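Local coordinates for protein cytochrome P450 (Zobellia galactanivorans, PDB 6G5O) that belongs to the cytochrome P450 family of haem proteins and holds a protoporphyrin IX containing iron within a helix-rich fold, at residues A[100-105]-A[135-140]; A[129-134]-A[224-229]. One frame throughout, in Å; residues are numbered along the deposited sequence.

Contact 1: A[100-105]-A[135-140]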
ATOM      1  N   GLN A 100      -2.525  13.078 -14.539  1.00 22.35           N
ATOM      2  CA  GLN A 100      -2.505  13.937 -13.363  1.00 24.64           C
ATOM      3  C   GLN A 100      -3.564  15.042 -13.369  1.00 25.31           C
ATOM      4  O   GLN A 100      -4.024  15.423 -12.283  1.00 26.13           O
ATOM      5  CB  GLN A 100      -1.112  14.544 -13.090  1.00 25.90           C
ATOM      6  CG  GLN A 100      -0.164  13.504 -12.526  1.00 25.77           C
ATOM      7  CD  GLN A 100       1.222  13.988 -12.185  1.00 25.16           C
ATOM      8  OE1 GLN A 100       1.413  15.105 -11.652  1.00 23.75           O
ATOM      9  NE2 GLN A 100       2.212  13.136 -12.449  1.00 21.60           N
ATOM     10  N   GLU A 101      -3.925  15.574 -14.540  1.00 27.13           N
ATOM     11  CA  GLU A 101      -5.009  16.596 -14.601  1.00 33.95           C
ATOM     12  C   GLU A 101      -6.356  16.013 -14.193  1.00 33.72           C
ATOM     13  O   GLU A 101      -7.131  16.659 -13.470  1.00 31.38           O
ATOM     14  CB  GLU A 101      -5.216  17.131 -16.015  1.00 41.38           C
ATOM     15  CG  GLU A 101      -4.310  18.252 -16.428  1.00 50.96           C
ATOM     16  CD  GLU A 101      -4.090  18.310 -17.932  1.00 58.49           C
ATOM     17  OE1 GLU A 101      -4.947  17.823 -18.718  1.00 69.96           O
ATOM     18  OE2 GLU A 101      -3.028  18.837 -18.313  1.00 60.12           O
ATOM     19  N   LYS A 102      -6.659  14.813 -14.711  1.00 29.27           N
ATOM     20  CA  LYS A 102      -7.906  14.163 -14.354  1.00 30.02           C
ATOM     21  C   LYS A 102      -7.971  13.862 -12.869  1.00 26.28           C
ATOM     22  O   LYS A 102      -9.039  13.971 -12.228  1.00 26.85           O
ATOM     23  CB  LYS A 102      -8.076  12.872 -15.113  1.00 33.46           C
ATOM     24  CG  LYS A 102      -8.238  13.023 -16.603  1.00 39.55           C
ATOM     25  CD  LYS A 102      -7.870  11.689 -17.238  1.00 48.43           C
ATOM     26  CE  LYS A 102      -7.799  11.730 -18.746  1.00 55.08           C
ATOM     27  NZ  LYS A 102      -9.070  12.203 -19.347  1.00 60.26           N
ATOM     28  N   LEU A 103      -6.837  13.429 -12.329  1.00 25.41           N
ATOM     29  CA  LEU A 103      -6.756  13.099 -10.923  1.00 25.18           C
ATOM     30  C   LEU A 103      -6.837  14.382 -10.036  1.00 25.21           C
ATOM     31  O   LEU A 103      -7.407  14.366  -8.969  1.00 24.44           O
ATOM     32  CB  LEU A 103      -5.479  12.328 -10.676  1.00 25.57           C
ATOM     33  CG  LEU A 103      -5.158  11.851  -9.282  1.00 26.84           C
ATOM     34  CD1 LEU A 103      -6.287  10.956  -8.763  1.00 31.46           C
ATOM     35  CD2 LEU A 103      -3.813  11.133  -9.257  1.00 26.62           C
ATOM     36  N   THR A 104      -6.244  15.457 -10.489  1.00 25.72           N
ATOM     37  CA  THR A 104      -6.376  16.749  -9.808  1.00 29.28           C
ATOM     38  C   THR A 104      -7.836  17.164  -9.772  1.00 30.93           C
ATOM     39  O   THR A 104      -8.346  17.509  -8.709  1.00 31.14           O
ATOM     40  CB  THR A 104      -5.503  17.830 -10.466  1.00 27.83           C
ATOM     41  OG1 THR A 104      -4.139  17.375 -10.441  1.00 28.94           O
ATOM     42  CG2 THR A 104      -5.620  19.182  -9.719  1.00 25.49           C
ATOM     43  N   ALA A 105      -8.515  17.035 -10.916  1.00 32.64           N
ATOM     44  CA  ALA A 105      -9.955  17.336 -10.995  1.00 34.24           C
ATOM     45  C   ALA A 105     -10.811  16.471 -10.048  1.00 33.38           C
ATOM     46  O   ALA A 105     -11.643  17.013  -9.323  1.00 34.21           O
ATOM     47  CB  ALA A 105     -10.450  17.243 -12.428  1.00 33.45           C
ATOM     48  N   LEU A 135      -8.649   4.806  -9.145  1.00 21.36           N
ATOM     49  CA  LEU A 135      -8.330   3.489  -9.732  1.00 20.74           C
ATOM     50  C   LEU A 135      -8.884   3.331 -11.154  1.00 25.27           C
ATOM     51  O   LEU A 135      -8.319   2.558 -11.946  1.00 27.30           O
ATOM     52  CB  LEU A 135      -8.807   2.373  -8.830  1.00 21.07           C
ATOM     53  CG  LEU A 135      -8.428   0.921  -9.225  1.00 22.43           C
ATOM     54  CD1 LEU A 135      -6.914   0.765  -9.287  1.00 22.79           C
ATOM     55  CD2 LEU A 135      -9.036  -0.121  -8.300  1.00 20.04           C
ATOM     56  N   THR A 136      -9.939   4.100 -11.512  1.00 24.13           N
ATOM     57  CA  THR A 136     -10.479   4.091 -12.864  1.00 23.38           C
ATOM     58  C   THR A 136      -9.468   4.635 -13.889  1.00 25.58           C
ATOM     59  O   THR A 136      -9.436   4.174 -15.086  1.00 23.90           O
ATOM     60  CB  THR A 136     -11.777   4.907 -12.981  1.00 25.67           C
ATOM     61  OG1 THR A 136     -11.523   6.274 -12.609  1.00 24.29           O
ATOM     62  CG2 THR A 136     -12.861   4.320 -12.061  1.00 26.32           C
ATOM     63  N   LEU A 137      -8.645   5.588 -13.441  1.00 21.49           N
ATOM     64  CA  LEU A 137      -7.557   6.116 -14.275  1.00 22.01           C
ATOM     65  C   LEU A 137      -6.439   5.105 -14.494  1.00 20.12           C
ATOM     66  O   LEU A 137      -5.943   4.981 -15.594  1.00 21.35           O
ATOM     67  CB  LEU A 137      -6.924   7.389 -13.688  1.00 23.16           C
ATOM     68  CG  LEU A 137      -7.924   8.506 -13.316  1.00 23.25           C
ATOM     69  CD1 LEU A 137      -7.258   9.684 -12.637  1.00 24.29           C
ATOM     70  CD2 LEU A 137      -8.687   8.964 -14.551  1.00 24.21           C
ATOM     71  N   LEU A 138      -6.014   4.431 -13.450  1.00 21.00           N
ATOM     72  CA  LEU A 138      -4.947   3.439 -13.588  1.00 24.65           C
ATOM     73  C   LEU A 138      -5.388   2.287 -14.501  1.00 23.19           C
ATOM     74  O   LEU A 138      -4.621   1.841 -15.352  1.00 20.84           O
ATOM     75  CB  LEU A 138      -4.524   2.874 -12.225  1.00 26.31           C
ATOM     76  CG  LEU A 138      -3.281   1.984 -12.210  1.00 28.21           C
ATOM     77  CD1 LEU A 138      -1.985   2.760 -12.467  1.00 28.71           C
ATOM     78  CD2 LEU A 138      -3.186   1.209 -10.909  1.00 26.98           C
ATOM     79  N   LEU A 139      -6.621   1.838 -14.305  1.00 22.73           N
ATOM     80  CA  LEU A 139      -7.186   0.752 -15.064  1.00 25.39           C
ATOM     81  C   LEU A 139      -7.721   1.177 -16.443  1.00 26.67           C
ATOM     82  O   LEU A 139      -7.901   0.326 -17.320  1.00 23.47           O
ATOM     83  CB  LEU A 139      -8.275   0.079 -14.260  1.00 24.94           C
ATOM     84  CG  LEU A 139      -7.910  -1.122 -13.407  1.00 25.64           C
ATOM     85  CD1 LEU A 139      -6.698  -0.818 -12.589  1.00 27.86           C
ATOM     86  CD2 LEU A 139      -9.098  -1.493 -12.531  1.00 26.25           C
ATOM     87  N   ASN A 140      -7.950   2.487 -16.623  1.00 29.81           N
ATOM     88  CA  ASN A 140      -8.503   3.046 -17.856  1.00 32.91           C
ATOM     89  C   ASN A 140      -9.864   2.406 -18.185  1.00 34.51           C
ATOM     90  O   ASN A 140     -10.102   1.971 -19.318  1.00 35.56           O
ATOM     91  CB  ASN A 140      -7.519   2.896 -19.027  1.00 35.60           C
ATOM     92  CG  ASN A 140      -7.920   3.721 -20.247  1.00 37.38           C
ATOM     93  OD1 ASN A 140      -8.528   4.776 -20.121  1.00 36.39           O
ATOM     94  ND2 ASN A 140      -7.580   3.235 -21.427  1.00 32.36           N
TER

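Contact 2: A[129-134]-A[224-229]. With HEM (protoporphyrin IX containing Fe), chain C.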
ATOM      1  N   ARG A 129     -13.878   6.749  -1.564  1.00 35.51           N
ATOM      2  CA  ARG A 129     -14.306   7.409  -2.802  1.00 35.51           C
ATOM      3  C   ARG A 129     -13.112   7.887  -3.657  1.00 34.34           C
ATOM      4  O   ARG A 129     -13.113   7.724  -4.872  1.00 30.67           O
ATOM      5  CB  ARG A 129     -15.179   8.642  -2.514  1.00 42.20           C
ATOM      6  CG  ARG A 129     -16.706   8.470  -2.571  1.00 48.64           C
ATOM      7  CD  ARG A 129     -17.259   7.898  -1.288  1.00 50.29           C
ATOM      8  NE  ARG A 129     -18.709   7.870  -1.219  1.00 52.63           N
ATOM      9  CZ  ARG A 129     -19.427   6.951  -0.552  1.00 60.13           C
ATOM     10  NH1 ARG A 129     -18.846   5.947   0.119  1.00 59.28           N
ATOM     11  NH2 ARG A 129     -20.761   7.029  -0.546  1.00 67.03           N
ATOM     12  N   LEU A 130     -12.163   8.588  -3.040  1.00 29.57           N
ATOM     13  CA  LEU A 130     -10.984   9.035  -3.747  1.00 29.76           C
ATOM     14  C   LEU A 130     -10.207   7.813  -4.343  1.00 26.35           C
ATOM     15  O   LEU A 130      -9.855   7.824  -5.503  1.00 27.49           O
ATOM     16  CB  LEU A 130     -10.118   9.847  -2.793  1.00 29.68           C
ATOM     17  CG  LEU A 130      -8.887  10.597  -3.291  1.00 30.24           C
ATOM     18  CD1 LEU A 130      -8.336  11.467  -2.168  1.00 31.16           C
ATOM     19  CD2 LEU A 130      -7.816   9.624  -3.744  1.00 32.59           C
ATOM     20  N   GLN A 131      -9.999   6.775  -3.561  1.00 23.98           N
ATOM     21  CA  GLN A 131      -9.243   5.584  -3.986  1.00 27.15           C
ATOM     22  C   GLN A 131      -9.887   4.870  -5.183  1.00 27.84           C
ATOM     23  O   GLN A 131      -9.217   4.618  -6.197  1.00 26.58           O
ATOM     24  CB  GLN A 131      -9.056   4.615  -2.805  1.00 26.58           C
ATOM     25  CG  GLN A 131      -8.284   3.315  -3.115  1.00 27.15           C
ATOM     26  CD  GLN A 131      -9.189   2.158  -3.550  1.00 26.98           C
ATOM     27  OE1 GLN A 131     -10.288   2.046  -3.064  1.00 26.23           O
ATOM     28  NE2 GLN A 131      -8.701   1.283  -4.443  1.00 27.04           N
ATOM     29  N   SER A 132     -11.198   4.617  -5.084  1.00 30.25           N
ATOM     30  CA  SER A 132     -11.986   3.994  -6.154  1.00 27.17           C
ATOM     31  C   SER A 132     -12.019   4.836  -7.428  1.00 28.52           C
ATOM     32  O   SER A 132     -11.935   4.301  -8.569  1.00 25.97           O
ATOM     33  CB  SER A 132     -13.423   3.803  -5.666  1.00 27.26           C
ATOM     34  OG  SER A 132     -13.460   2.877  -4.597  1.00 28.60           O
ATOM     35  N   ARG A 133     -12.197   6.150  -7.276  1.00 23.96           N
ATOM     36  CA  ARG A 133     -12.190   6.973  -8.461  1.00 25.44           C
ATOM     37  C   ARG A 133     -10.795   7.011  -9.103  1.00 24.76           C
ATOM     38  O   ARG A 133     -10.657   6.922 -10.333  1.00 24.23           O
ATOM     39  CB  ARG A 133     -12.714   8.369  -8.155  1.00 27.53           C
ATOM     40  CG  ARG A 133     -14.192   8.354  -7.839  1.00 29.75           C
ATOM     41  CD  ARG A 133     -14.699   9.701  -7.364  1.00 30.45           C
ATOM     42  NE  ARG A 133     -16.046   9.540  -6.815  1.00 33.44           N
ATOM     43  CZ  ARG A 133     -16.688  10.467  -6.093  1.00 39.90           C
ATOM     44  NH1 ARG A 133     -16.127  11.674  -5.834  1.00 35.04           N
ATOM     45  NH2 ARG A 133     -17.895  10.180  -5.615  1.00 40.43           N
ATOM     46  N   ALA A 134      -9.753   7.167  -8.292  1.00 23.78           N
ATOM     47  CA  ALA A 134      -8.404   7.220  -8.850  1.00 22.94           C
ATOM     48  C   ALA A 134      -8.055   5.908  -9.566  1.00 20.68           C
ATOM     49  O   ALA A 134      -7.305   5.912 -10.511  1.00 19.09           O
ATOM     50  CB  ALA A 134      -7.412   7.506  -7.770  1.00 23.59           C
ATOM     51  N   THR A 224      -4.076  -0.079   1.677  1.00 31.10           N
ATOM     52  CA  THR A 224      -2.885   0.764   1.740  1.00 30.07           C
ATOM     53  C   THR A 224      -3.187   2.249   1.387  1.00 27.49           C
ATOM     54  O   THR A 224      -2.863   3.149   2.145  1.00 28.47           O
ATOM     55  CB  THR A 224      -1.802   0.232   0.811  1.00 28.21           C
ATOM     56  OG1 THR A 224      -2.333   0.099  -0.505  1.00 28.53           O
ATOM     57  CG2 THR A 224      -1.263  -1.104   1.259  1.00 27.87           C
ATOM     58  N   VAL A 225      -3.787   2.489   0.237  1.00 25.48           N
ATOM     59  CA  VAL A 225      -4.133   3.860  -0.153  1.00 26.90           C
ATOM     60  C   VAL A 225      -5.189   4.481   0.779  1.00 28.01           C
ATOM     61  O   VAL A 225      -5.098   5.672   1.112  1.00 25.19           O
ATOM     62  CB  VAL A 225      -4.613   3.940  -1.627  1.00 25.90           C
ATOM     63  CG1 VAL A 225      -5.234   5.290  -1.969  1.00 25.27           C
ATOM     64  CG2 VAL A 225      -3.481   3.618  -2.605  1.00 25.78           C
ATOM     65  N   ILE A 226      -6.191   3.687   1.178  1.00 29.90           N
ATOM     66  CA  ILE A 226      -7.246   4.216   2.047  1.00 31.40           C
ATOM     67  C   ILE A 226      -6.648   4.689   3.401  1.00 29.68           C
ATOM     68  O   ILE A 226      -6.996   5.765   3.901  1.00 29.31           O
ATOM     69  CB  ILE A 226      -8.396   3.215   2.261  1.00 31.60           C
ATOM     70  CG1 ILE A 226      -9.205   3.049   0.983  1.00 31.60           C
ATOM     71  CG2 ILE A 226      -9.374   3.738   3.312  1.00 32.35           C
ATOM     72  CD1 ILE A 226     -10.170   1.878   1.007  1.00 30.86           C
ATOM     73  N   ASN A 227      -5.745   3.890   3.951  1.00 27.87           N
ATOM     74  CA  ASN A 227      -5.043   4.231   5.195  1.00 27.95           C
ATOM     75  C   ASN A 227      -4.060   5.418   5.063  1.00 31.27           C
ATOM     76  O   ASN A 227      -4.035   6.303   5.931  1.00 27.72           O
ATOM     77  CB  ASN A 227      -4.349   3.017   5.765  1.00 27.69           C
ATOM     78  CG  ASN A 227      -5.329   2.059   6.438  1.00 31.68           C
ATOM     79  OD1 ASN A 227      -6.389   2.499   6.962  1.00 31.83           O
ATOM     80  ND2 ASN A 227      -5.008   0.752   6.402  1.00 28.89           N
ATOM     81  N   ALA A 228      -3.281   5.471   3.979  1.00 28.62           N
ATOM     82  CA  ALA A 228      -2.408   6.624   3.726  1.00 27.37           C
ATOM     83  C   ALA A 228      -3.197   7.921   3.640  1.00 27.41           C
ATOM     84  O   ALA A 228      -2.779   8.959   4.159  1.00 25.62           O
ATOM     85  CB  ALA A 228      -1.600   6.425   2.437  1.00 26.63           C
ATOM     86  N   VAL A 229      -4.308   7.890   2.915  1.00 29.07           N
ATOM     87  CA  VAL A 229      -5.100   9.106   2.719  1.00 30.59           C
ATOM     88  C   VAL A 229      -5.691   9.574   4.052  1.00 31.16           C
ATOM     89  O   VAL A 229      -5.629  10.759   4.399  1.00 30.66           O
ATOM     90  CB  VAL A 229      -6.199   8.892   1.657  1.00 30.46           C
ATOM     91  CG1 VAL A 229      -7.237   9.998   1.668  1.00 29.83           C
ATOM     92  CG2 VAL A 229      -5.570   8.817   0.280  1.00 31.20           C
TER
HETATM   93  CHA HEM C 401       4.286  -4.446  -3.738  1.00 18.88           C
HETATM   94  CHB HEM C 401       3.354  -1.178  -0.305  1.00 19.82           C
HETATM   95  CHC HEM C 401       0.013   0.863  -3.109  1.00 20.18           C
HETATM   96  CHD HEM C 401       0.494  -2.726  -6.240  1.00 19.21           C
HETATM   97  C1A HEM C 401       4.332  -3.713  -2.573  1.00 19.44           C
HETATM   98  C2A HEM C 401       5.223  -3.960  -1.488  1.00 20.26           C
HETATM   99  C3A HEM C 401       4.958  -3.048  -0.565  1.00 19.80           C
HETATM  100  C4A HEM C 401       3.902  -2.224  -1.015  1.00 21.18           C
HETATM  101  CMA HEM C 401       5.690  -2.940   0.732  1.00 22.17           C
HETATM  102  CAA HEM C 401       6.330  -5.007  -1.371  1.00 23.75           C
HETATM  103  CBA HEM C 401       5.718  -6.373  -1.104  1.00 26.26           C
HETATM  104  CGA HEM C 401       6.776  -7.454  -1.082  1.00 30.25           C
HETATM  105  O1A HEM C 401       6.441  -8.616  -1.294  1.00 30.69           O
HETATM  106  O2A HEM C 401       7.982  -7.223  -0.876  1.00 30.72           O
HETATM  107  C1B HEM C 401       2.365  -0.341  -0.777  1.00 18.35           C
HETATM  108  C2B HEM C 401       1.982   0.823  -0.080  1.00 19.74           C
HETATM  109  C3B HEM C 401       1.009   1.417  -0.850  1.00 20.87           C
HETATM  110  C4B HEM C 401       0.862   0.541  -2.055  1.00 19.42           C
HETATM  111  CMB HEM C 401       2.495   1.269   1.256  1.00 20.54           C
HETATM  112  CAB HEM C 401       0.247   2.656  -0.715  1.00 22.72           C
HETATM  113  CBB HEM C 401       0.484   3.614   0.159  1.00 25.57           C
HETATM  114  C1C HEM C 401      -0.159   0.078  -4.219  1.00 20.54           C
HETATM  115  C2C HEM C 401      -1.141   0.263  -5.190  1.00 20.90           C
HETATM  116  C3C HEM C 401      -1.048  -0.793  -6.062  1.00 21.01           C
HETATM  117  C4C HEM C 401       0.029  -1.595  -5.605  1.00 20.55           C
HETATM  118  CMC HEM C 401      -2.111   1.399  -5.283  1.00 22.16           C
HETATM  119  CAC HEM C 401      -1.833  -1.042  -7.278  1.00 22.33           C
HETATM  120  CBC HEM C 401      -2.825  -0.307  -7.771  1.00 22.76           C
HETATM  121  C1D HEM C 401       1.623  -3.444  -5.813  1.00 18.24           C
HETATM  122  C2D HEM C 401       2.165  -4.573  -6.591  1.00 19.17           C
HETATM  123  C3D HEM C 401       3.230  -5.048  -5.924  1.00 19.33           C
HETATM  124  C4D HEM C 401       3.301  -4.237  -4.703  1.00 18.33           C
HETATM  125  CMD HEM C 401       1.634  -5.027  -7.907  1.00 17.99           C
HETATM  126  CAD HEM C 401       4.118  -6.206  -6.339  1.00 20.49           C
HETATM  127  CBD HEM C 401       5.434  -5.817  -7.033  1.00 19.58           C
HETATM  128  CGD HEM C 401       6.212  -7.073  -7.471  1.00 21.83           C
HETATM  129  O1D HEM C 401       5.900  -8.229  -7.016  1.00 25.16           O
HETATM  130  O2D HEM C 401       7.185  -7.017  -8.299  1.00 20.64           O
HETATM  131  NA  HEM C 401       3.488  -2.664  -2.245  1.00 19.16           N
HETATM  132  NB  HEM C 401       1.682  -0.475  -1.915  1.00 18.67           N
HETATM  133  NC  HEM C 401       0.530  -1.059  -4.450  1.00 18.91           N
HETATM  134  ND  HEM C 401       2.346  -3.293  -4.714  1.00 19.42           N
HETATM  135 FE   HEM C 401       2.053  -1.956  -3.379  1.00 22.50          FE
HETATM  136  O   HOH W   1       0.670  -3.178  -2.092  1.00 32.98           O

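Contact 1: A[100-105]-A[135-140]
No aromatic ring or other flat side-chain group carries the meeting of Leu137 with Lys102 and Leu103; the flat surface involved is the peptide joining the latter two. Leu137 CD1 stands almost directly over one face of that peptide, 3.8 Å from Leu103 N. The same methyl is 3.7 Å from Leu103 CB, while its twin, CD2, reaches the other neighbour and lies 3.9 Å from Lys102 CD. One leucine fork therefore spans two successive residues of helix 97-117. With Leu137 CG anti to its own carbonyl carbon (chi1 -51°), the fork is carried outward toward that helix. Lys102 offers its aliphatic chain alone: CB and CD line the methyl, and the chain then leads away to NZ, which makes a weak, long ion pair with Glu98. No hydrogen bond crosses the contact, and about 130 Å² is buried in all, most of it on Leu137.

Gln100 O accepts from Thr104 N at 2.9 Å and from Thr104 OG1 at 2.7 Å, the two donors coming from opposite faces of its carbonyl plane. Helix 122-139 closes in a Schellman motif: Asn140 has positive phi, Thr141 N bonds to Thr136 O, and Asn140 N bonds weakly to Leu137 O. Arg93 also binds the carbonyl oxygens of Leu137 and Leu138. In this helical part of the cytochrome P450 fold, the neighbouring Leu138 touches the haem. The pair of helices is flanked by helix 333-350, whose Gln338 and Ile342 touch Leu103, and by helix 145-152, whose Trp149 packs on Leu135 and Leu139.

Contact 2: A[129-134]-A[224-229]
Gln131, Leu130 and Val225 give up the most surface where helix 122-139 packs on helix 223-238, part of the helical core of the P450 fold; the latter probably corresponds to the C-terminal half of the long helix that passes beside the haem in this family. The local axes approach to 9.5 Å at an angle of 133° between their directions, so the two segments run broadly antiparallel, well away from strict alignment. All five touching residues are buried, and no hydrogen bond joins the segments.

Gln131 contributes its methylene groups more than its amide. CG, anti to the backbone N, comes within 3.8 Å of Val225 CG1, and CB lies near both Val225 CG1 and Ile226 CG1. A bend at chi2 (-91°) then turns the amide so that OE1 passes Ile226 CD1 at 4.1 Å, a van der Waals approach to a methyl. Leu130, next to Gln131, meets Val229, one turn on from Val225, and Leu130 CD1 to Val229 CG1 is a looser 4.3 Å; Leu130 also touches Ile339 of helix 333-350 and Ile107 of helix 97-117.

Val225 works in two directions. Its CG1, anti to the backbone N (chi1 169°), faces Gln131, whereas CG2 is 3.7 Å from the porphyrin methyl CMC. Val225 thus touches both the Gln131 methylenes and the haem edge, linking the two, although farther along helix 122-139 Leu138 touches the haem itself. Next to it, Thr224 OG1 is hydrogen-bonded to Gly220 O and so spans the break between helices 207-220 and 223-238. HEM FE is bound by a water, whose O is 2.2 Å away, and on the porphyrin itself C3B lies 3.5 Å from Thr224 CB.

In the fold
Helix 122-139 is common to both contacts: its residues 129-134 meet helix 223-238 in contact 2, and the immediately following 135-140 meet helix 97-117 in contact 1. The segments alternate along the chain, in the order 100-105, 129-134, 135-140, 224-229. The contact centres are 12 Å apart, yet they join directly, since Leu103 CD1 lies 3.8 Å from Ala134 CB. The centre of contact 2 is about 10 Å, and that of contact 1 about 18 Å, from the centre of the chain. Helix 122-139 thus links helices 97-117 and 223-238 and itself reaches the haem through Leu138; helix 333-350 touches both contacts.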